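Iron-regulated ABC transporter siderophore-binding protein SirA (Staphylococcus aureus subsp. aureus, PDB 3MWF) binds iron(III)-loaded staphyloferrin B and probably delivers this siderophore to an ABC transporter for iron uptake. Local coordinates at residues V25-G30 with D85-S90. Sequence-based numbering, arbitrary orientation.
Sequences VTLYQG and DLIVAS
Three backbone hydrogen bonds join strand 24-26 and the residue after it, Leu27, to strand 86-90, which runs parallel to it in the mixed, largely parallel sheet of this periplasmic-binding-protein fold that also holds strand 107-110. Val25 is gripped from both its polar ends: its N donates to Leu86 O at 2.9 Å, and its O accepts Val88 N at 2.9 Å with an N-H...O angle of 167°. Leu27 N then reaches Val88 O at 2.9 Å, a more bent bond made just as the first strand ends. Beyond it both segments lead into helices, Tyr28 and Ser90 each standing at an N-cap; the small hydroxyl of Ser90 suits this place, since its OG accepts the backbone N-H of Arg93, a residue of the siderophore pocket. A water also links Ser90 OG to Leu27 O, the latter bond weak.

Beta-branched Val25, Ile87 and Val88 favour the extended backbone. On the face shared by Val25 and Ile87, Leu27 lays CD1 against Ile87 CG2 at 3.5 Å; Leu101 and Ile104 of helix 98-104 cover Leu27 and Ile87 respectively. On the other face, Met123 of helix 116-127 packs over Thr26 and Val88. Tyr28, its CG held between backbone N and carbonyl carbon (chi1 58°), turns its ring alongside the end of strand 86-90, and its OH bonds to Thr110 OG1 and Thr119 OG1. Tyr28 CE1 lies 3.4 Å from Ala89 O, which sits at the ring edge, in its plane.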
loop_
_atom_site.group_PDB
_atom_site.type_symbol
_atom_site.label_atom_id
_atom_site.label_comp_id
_atom_site.label_asym_id
_atom_site.label_seq_id
_atom_site.Cartn_x
_atom_site.Cartn_y
_atom_site.Cartn_z
ATOM N N VAL A 25 10.281 14.627 -7.161
ATOM C CA VAL A 25 10.446 14.288 -5.755
ATOM C C VAL A 25 9.166 13.580 -5.340
ATOM O O VAL A 25 8.080 14.112 -5.533
ATOM C CB VAL A 25 10.708 15.531 -4.885
ATOM C CG1 VAL A 25 10.589 15.196 -3.392
ATOM C CG2 VAL A 25 12.103 16.104 -5.206
ATOM N N THR A 26 9.310 12.389 -4.761
ATOM C CA THR A 26 8.164 11.565 -4.360
ATOM C C THR A 26 8.064 11.519 -2.857
ATOM O O THR A 26 9.021 11.134 -2.172
ATOM C CB THR A 26 8.268 10.144 -4.971
ATOM O OG1 THR A 26 9.599 9.629 -4.772
ATOM C CG2 THR A 26 7.950 10.184 -6.443
ATOM N N LEU A 27 6.896 11.906 -2.330
ATOM C CA LEU A 27 6.699 12.079 -0.875
ATOM C C LEU A 27 5.902 10.978 -0.190
ATOM O O LEU A 27 5.543 11.121 0.967
ATOM C CB LEU A 27 6.035 13.436 -0.586
ATOM C CG LEU A 27 6.865 14.636 -1.087
ATOM C CD1 LEU A 27 6.174 15.928 -0.679
ATOM C CD2 LEU A 27 8.274 14.616 -0.511
ATOM N N TYR A 28 5.612 9.897 -0.912
ATOM C CA TYR A 28 5.185 8.682 -0.223
ATOM C C TYR A 28 5.731 7.440 -0.914
ATOM O O TYR A 28 6.060 7.490 -2.088
ATOM C CB TYR A 28 3.659 8.628 -0.066
ATOM C CG TYR A 28 2.815 8.686 -1.303
ATOM C CD1 TYR A 28 2.385 9.924 -1.812
ATOM C CD2 TYR A 28 2.327 7.516 -1.899
ATOM C CE1 TYR A 28 1.524 9.978 -2.923
ATOM C CE2 TYR A 28 1.488 7.563 -3.017
ATOM C CZ TYR A 28 1.063 8.796 -3.494
ATOM O OH TYR A 28 0.220 8.880 -4.580
ATOM N N GLN A 29 5.812 6.327 -0.175
ATOM C CA GLN A 29 6.485 5.128 -0.694
ATOM C C GLN A 29 5.974 4.722 -2.069
ATOM O O GLN A 29 6.753 4.398 -2.959
ATOM C CB GLN A 29 6.232 3.952 0.268
ATOM C CG GLN A 29 6.415 4.282 1.761
ATOM C CD GLN A 29 7.839 4.660 2.109
ATOM O OE1 GLN A 29 8.775 3.962 1.741
ATOM N NE2 GLN A 29 8.008 5.787 2.819
ATOM N N GLY A 30 4.652 4.690 -2.238
ATOM C CA GLY A 30 4.071 4.178 -3.482
ATOM C C GLY A 30 4.387 5.067 -4.667
ATOM O O GLY A 30 4.508 4.577 -5.769
ATOM N N ASP A 85 11.226 19.697 -10.598
ATOM C CA ASP A 85 10.199 20.252 -11.469
ATOM C C ASP A 85 8.819 19.629 -11.234
ATOM O O ASP A 85 7.832 20.067 -11.831
ATOM C CB ASP A 85 10.615 20.244 -12.949
ATOM C CG ASP A 85 11.169 18.936 -13.418
ATOM O OD1 ASP A 85 10.814 17.875 -12.865
ATOM O OD2 ASP A 85 11.962 18.954 -14.388
ATOM N N LEU A 86 8.754 18.622 -10.357
ATOM C CA LEU A 86 7.482 18.005 -9.983
ATOM C C LEU A 86 7.614 17.379 -8.603
ATOM O O LEU A 86 8.615 16.691 -8.320
ATOM C CB LEU A 86 7.084 16.921 -10.988
ATOM C CG LEU A 86 5.757 16.194 -10.714
ATOM C CD1 LEU A 86 4.573 17.182 -10.808
ATOM C CD2 LEU A 86 5.588 15.040 -11.674
ATOM N N ILE A 87 6.641 17.655 -7.741
ATOM C CA ILE A 87 6.560 16.998 -6.434
ATOM C C ILE A 87 5.284 16.176 -6.411
ATOM O O ILE A 87 4.229 16.671 -6.791
ATOM C CB ILE A 87 6.577 18.019 -5.279
ATOM C CG1 ILE A 87 7.893 18.814 -5.337
ATOM C CG2 ILE A 87 6.350 17.326 -3.886
ATOM C CD1 ILE A 87 7.847 20.097 -4.502
ATOM N N VAL A 88 5.376 14.914 -5.969
ATOM C CA VAL A 88 4.172 14.086 -5.837
ATOM C C VAL A 88 3.894 13.911 -4.330
ATOM O O VAL A 88 4.721 13.362 -3.578
ATOM C CB VAL A 88 4.321 12.677 -6.521
ATOM C CG1 VAL A 88 3.042 11.846 -6.363
ATOM C CG2 VAL A 88 4.650 12.819 -8.015
ATOM N N ALA A 89 2.732 14.401 -3.905
ATOM C CA ALA A 89 2.375 14.499 -2.492
ATOM C C ALA A 89 1.073 13.738 -2.294
ATOM O O ALA A 89 0.509 13.234 -3.264
ATOM C CB ALA A 89 2.173 15.973 -2.079
ATOM N N SER A 90 0.644 13.651 -1.039
ATOM C CA SER A 90 -0.670 13.086 -0.696
ATOM C C SER A 90 -1.378 14.037 0.270
ATOM O O SER A 90 -0.726 14.745 1.061
ATOM C CB SER A 90 -0.506 11.689 -0.054
ATOM O OG SER A 90 0.118 11.766 1.226
HETATM O O HOH W 1 2.913 12.077 0.772
#